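Local structure of chaperone SYCD (Yersinia enterocolitica, 2VGX) at residues 19-24 and 55-60; 91-96 and 130-135. The protein serves as a type III secretion chaperone for translocator proteins and probably also modulates expression of the yop operon. All coordinates share one frame; numbering follows the deposited sequence.

Contact 1 (19-24 and 55-60)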
# COMPACT_ATOMS: atom_id res chain seq x y z
N ASP B 19 -2.05 -9.16 -6.35
CA ASP B 19 -1.99 -10.07 -5.17
C ASP B 19 -1.36 -9.40 -3.94
O ASP B 19 -1.85 -9.58 -2.82
CB ASP B 19 -1.26 -11.37 -5.49
CG ASP B 19 -2.04 -12.27 -6.43
OD1 ASP B 19 -3.30 -12.19 -6.47
OD2 ASP B 19 -1.39 -13.07 -7.13
N THR B 20 -0.28 -8.64 -4.16
CA THR B 20 0.38 -7.90 -3.09
C THR B 20 -0.62 -6.98 -2.37
O THR B 20 -0.49 -6.76 -1.16
CB THR B 20 1.52 -7.00 -3.65
OG1 THR B 20 2.34 -7.75 -4.59
CG2 THR B 20 2.38 -6.40 -2.52
N LEU B 21 -1.61 -6.46 -3.11
CA LEU B 21 -2.47 -5.37 -2.61
C LEU B 21 -3.85 -5.86 -2.10
O LEU B 21 -4.63 -5.08 -1.54
CB LEU B 21 -2.65 -4.28 -3.70
CG LEU B 21 -1.35 -3.73 -4.32
CD1 LEU B 21 -1.68 -2.78 -5.44
CD2 LEU B 21 -0.45 -3.02 -3.27
N GLU B 22 -4.12 -7.15 -2.28
CA GLU B 22 -5.46 -7.69 -2.01
C GLU B 22 -5.92 -7.54 -0.53
O GLU B 22 -7.09 -7.15 -0.24
CB GLU B 22 -5.59 -9.13 -2.51
CG GLU B 22 -7.07 -9.71 -2.47
CD GLU B 22 -8.13 -8.81 -3.12
OE1 GLU B 22 -7.82 -8.13 -4.16
OE2 GLU B 22 -9.28 -8.78 -2.58
N GLN B 23 -5.02 -7.77 0.42
CA GLN B 23 -5.43 -7.64 1.82
C GLN B 23 -5.60 -6.22 2.23
O GLN B 23 -6.52 -5.90 3.00
CB GLN B 23 -4.53 -8.44 2.77
CG GLN B 23 -4.70 -9.98 2.53
CD GLN B 23 -6.20 -10.43 2.43
OE1 GLN B 23 -6.64 -11.01 1.42
NE2 GLN B 23 -6.98 -10.15 3.49
N LEU B 24 -4.73 -5.33 1.74
CA LEU B 24 -4.98 -3.92 1.94
C LEU B 24 -6.30 -3.50 1.28
O LEU B 24 -7.01 -2.68 1.82
CB LEU B 24 -3.84 -3.08 1.35
CG LEU B 24 -2.51 -3.07 2.11
CD1 LEU B 24 -1.52 -2.13 1.40
CD2 LEU B 24 -2.72 -2.64 3.57
N SER B 55 -9.33 0.11 -11.53
CA SER B 55 -10.57 0.88 -11.34
C SER B 55 -11.22 0.67 -9.96
O SER B 55 -11.90 1.57 -9.45
CB SER B 55 -11.58 0.52 -12.45
OG SER B 55 -11.99 -0.85 -12.34
N ARG B 56 -11.03 -0.52 -9.35
CA ARG B 56 -11.58 -0.84 -8.03
C ARG B 56 -11.16 0.17 -6.97
O ARG B 56 -11.95 0.55 -6.10
CB ARG B 56 -11.14 -2.23 -7.54
CG ARG B 56 -11.61 -3.41 -8.40
CD ARG B 56 -11.05 -4.70 -7.79
NE ARG B 56 -9.59 -4.71 -7.76
CZ ARG B 56 -8.86 -5.50 -6.95
NH1 ARG B 56 -9.46 -6.36 -6.11
NH2 ARG B 56 -7.52 -5.43 -6.99
N PHE B 57 -9.91 0.62 -7.06
CA PHE B 57 -9.35 1.59 -6.10
C PHE B 57 -9.93 2.98 -6.24
O PHE B 57 -10.09 3.68 -5.21
CB PHE B 57 -7.81 1.61 -6.19
CG PHE B 57 -7.16 0.24 -6.02
CD1 PHE B 57 -7.84 -0.80 -5.35
CD2 PHE B 57 -5.87 0.00 -6.52
CE1 PHE B 57 -7.24 -2.06 -5.20
CE2 PHE B 57 -5.25 -1.24 -6.37
CZ PHE B 57 -5.93 -2.28 -5.70
N PHE B 58 -10.21 3.39 -7.49
CA PHE B 58 -10.81 4.73 -7.74
C PHE B 58 -12.27 4.75 -7.40
O PHE B 58 -12.79 5.81 -6.99
CB PHE B 58 -10.53 5.24 -9.17
CG PHE B 58 -9.04 5.44 -9.40
CD1 PHE B 58 -8.46 6.65 -9.10
CD2 PHE B 58 -8.23 4.36 -9.80
CE1 PHE B 58 -7.06 6.81 -9.24
CE2 PHE B 58 -6.85 4.52 -9.95
CZ PHE B 58 -6.29 5.76 -9.67
N LEU B 59 -12.93 3.59 -7.54
CA LEU B 59 -14.31 3.48 -7.05
C LEU B 59 -14.33 3.67 -5.52
O LEU B 59 -15.15 4.43 -5.00
CB LEU B 59 -14.92 2.14 -7.44
CG LEU B 59 -16.40 1.92 -7.02
CD1 LEU B 59 -17.33 3.03 -7.66
CD2 LEU B 59 -16.87 0.48 -7.36
N GLY B 60 -13.43 3.01 -4.80
CA GLY B 60 -13.42 3.11 -3.35
C GLY B 60 -13.04 4.51 -2.89
O GLY B 60 -13.60 5.05 -1.91
O HOH W 1 -5.77 -6.50 -5.14
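Contact 1 is a tertiary helix-helix contact in the tetratricopeptide repeat (TPR) fold, joining helix 18-33 to helix 55-67, with helix 44-50 between them in sequence. The backbones stay well separated, with L21 and F57 the nearest pair at 10.4 Å between CA atoms, so the gap is bridged by side chains alone. Two pairs do this, one apolar and one charged. On the buried side L21 CD1 comes to 4.0 Å from F57 CE2; the two side chains cross at about a right angle, and the methyl group approaches the ring obliquely. Both residues also rest on L47 of helix 44-50, which makes this pair part of the hydrophobic seam among the three helices. The charged pair lies at the more exposed margin. E22 starts with CG anti to its backbone N (chi1 -171°) and then bends at chi2, which carries the carboxylate across to the second helix. There OE1 receives a hydrogen bond from R56 NH1 at 3.1 Å, almost perfectly straight at 177°, through its syn lone pair. Carboxylate and guanidinium planes lie only 19° apart, and OE1 sits at the guanidinium edge, essentially in its plane. R56 is also held by D54, which forms a salt bridge with NH2, and by a cation-pi contact with Y25, so its guanidinium has two further partners beside E22. T20 and L24 of helix 18-33 pack against a second protein chain of the assembly. E22 OE1 stands 3.9 Å from R56 NH2, too far for a direct bond, and a water closes this gap: it donates to OE1 at 2.8 Å and accepts from NH2 at 2.8 Å.

Contact 2 (91-96 and 130-135)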
# COMPACT_ATOMS: atom_id res chain seq x y z
N PHE B 91 -19.47 4.29 -12.10
CA PHE B 91 -18.72 5.54 -12.21
C PHE B 91 -19.60 6.72 -12.66
O PHE B 91 -19.65 7.72 -11.95
CB PHE B 91 -17.47 5.40 -13.06
CG PHE B 91 -16.41 4.56 -12.41
CD1 PHE B 91 -15.91 4.89 -11.15
CD2 PHE B 91 -15.93 3.43 -13.06
CE1 PHE B 91 -14.93 4.10 -10.57
CE2 PHE B 91 -14.95 2.65 -12.47
CZ PHE B 91 -14.44 3.01 -11.23
N PRO B 92 -20.24 6.63 -13.85
CA PRO B 92 -21.15 7.74 -14.23
C PRO B 92 -22.33 7.94 -13.26
O PRO B 92 -22.75 9.07 -13.07
CB PRO B 92 -21.66 7.32 -15.61
CG PRO B 92 -21.40 5.86 -15.70
CD PRO B 92 -20.14 5.62 -14.91
N PHE B 93 -22.82 6.87 -12.65
CA PHE B 93 -23.94 6.97 -11.69
C PHE B 93 -23.54 7.78 -10.44
O PHE B 93 -24.20 8.78 -10.09
CB PHE B 93 -24.49 5.59 -11.28
CG PHE B 93 -25.57 5.68 -10.24
CD1 PHE B 93 -26.85 6.10 -10.59
CD2 PHE B 93 -25.31 5.39 -8.90
CE1 PHE B 93 -27.87 6.23 -9.63
CE2 PHE B 93 -26.33 5.52 -7.94
CZ PHE B 93 -27.61 5.93 -8.33
N HIS B 94 -22.45 7.37 -9.78
CA HIS B 94 -22.01 8.11 -8.58
C HIS B 94 -21.56 9.53 -8.88
O HIS B 94 -21.87 10.43 -8.11
CB HIS B 94 -21.04 7.31 -7.72
CG HIS B 94 -21.64 6.06 -7.15
ND1 HIS B 94 -22.77 6.06 -6.37
CD2 HIS B 94 -21.27 4.76 -7.26
CE1 HIS B 94 -23.08 4.82 -6.03
NE2 HIS B 94 -22.18 4.01 -6.56
N ALA B 95 -20.89 9.74 -10.01
CA ALA B 95 -20.55 11.11 -10.42
C ALA B 95 -21.83 11.95 -10.63
O ALA B 95 -21.84 13.12 -10.25
CB ALA B 95 -19.71 11.12 -11.69
N ALA B 96 -22.85 11.38 -11.27
CA ALA B 96 -24.14 12.09 -11.43
C ALA B 96 -24.67 12.54 -10.07
O ALA B 96 -25.16 13.65 -9.92
CB ALA B 96 -25.13 11.22 -12.16
N THR B 130 -33.60 0.92 -11.83
CA THR B 130 -34.80 1.53 -11.22
C THR B 130 -34.47 2.92 -10.67
O THR B 130 -35.22 3.87 -10.90
CB THR B 130 -35.39 0.58 -10.17
OG1 THR B 130 -35.68 -0.69 -10.80
CG2 THR B 130 -36.67 1.14 -9.54
N ARG B 131 -33.33 3.05 -9.97
CA ARG B 131 -32.89 4.35 -9.42
C ARG B 131 -32.56 5.35 -10.52
O ARG B 131 -32.96 6.55 -10.46
CB ARG B 131 -31.67 4.18 -8.47
CG ARG B 131 -31.98 3.41 -7.16
CD ARG B 131 -30.71 2.88 -6.44
NE ARG B 131 -29.94 3.89 -5.70
CZ ARG B 131 -28.69 3.72 -5.24
NH1 ARG B 131 -28.03 2.58 -5.43
NH2 ARG B 131 -28.08 4.71 -4.59
N VAL B 132 -31.84 4.88 -11.54
CA VAL B 132 -31.47 5.75 -12.66
C VAL B 132 -32.70 6.36 -13.33
O VAL B 132 -32.72 7.55 -13.59
CB VAL B 132 -30.54 5.02 -13.70
CG1 VAL B 132 -30.37 5.88 -14.94
CG2 VAL B 132 -29.13 4.76 -13.06
N SER B 133 -33.71 5.55 -13.63
CA SER B 133 -34.92 6.05 -14.29
C SER B 133 -35.64 7.06 -13.41
O SER B 133 -36.17 8.05 -13.90
CB SER B 133 -35.88 4.90 -14.61
OG SER B 133 -35.29 4.02 -15.54
N SER B 134 -35.63 6.78 -12.12
CA SER B 134 -36.28 7.62 -11.12
C SER B 134 -35.59 8.98 -11.09
O SER B 134 -36.26 10.02 -11.14
CB SER B 134 -36.22 6.89 -9.77
OG SER B 134 -36.91 7.60 -8.76
N MET B 135 -34.25 8.98 -11.03
CA MET B 135 -33.49 10.23 -11.04
C MET B 135 -33.61 11.04 -12.32
O MET B 135 -33.66 12.25 -12.26
CB MET B 135 -32.01 9.96 -10.72
CG MET B 135 -31.84 9.34 -9.35
SD MET B 135 -30.18 8.65 -9.13
CE MET B 135 -29.19 10.14 -9.27
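R131 NH2 lies 3.9 Å from F93 CE2, near the plane of the ring and at its edge, and also takes part in a long, weak ion pair with E97 OE2. The aromatic ring does not offer its face to the charge. Instead its rim points at one face of the guanidinium, with F93 CZ 3.8 Å above that plane and the two planes 73° apart. F93 is the hub of the contact: with CG anti to the backbone N (chi1 177°), its ring reaches from helix 90-100 toward helix 128-138, where it meets R131, V132 and M135. V132 CG2 packs on F93 CD1 at 3.6 Å, the two side chains sliding past one another in opposite directions. M135 crosses the ring at about a right angle and brings SD to 3.4 Å from F93 CE1, an oblique Met-aromatic contact with the sulfur 4.6 Å from the ring centroid. F93 CD2 meanwhile faces the neighbouring H94 ring, whose ND1 is hydrogen-bonded to E97 OE1. The segments run broadly parallel, inclined by 41°, as the first and third of three consecutive helices in this helical-repeat fold. Helix 105-119 lies between them in sequence and adds L112, which touches F93, A96 and M135.

How the contacts relate
Both contacts join helices separated in sequence by one intervening helix, helix 44-50 in contact 1 and helix 105-119 in contact 2, and in each a leucine of that helix touches the apolar pairing. Each has two buried touching residues, L21 and F57 or F93 and V132, while the charged groups lie nearer solvent, R131 exposed and E22 and R56 partly so. Contact 1 pairs apolar packing with a salt bridge and a bridging water, whereas contact 2 has no hydrogen bond across it and depends on one aromatic ring. The contact centres are about 24 Å apart, yet F91 packs against S55 and L59. Of the two pairs of segments, only that of contact 1, through 19-24, touches the second protein chain.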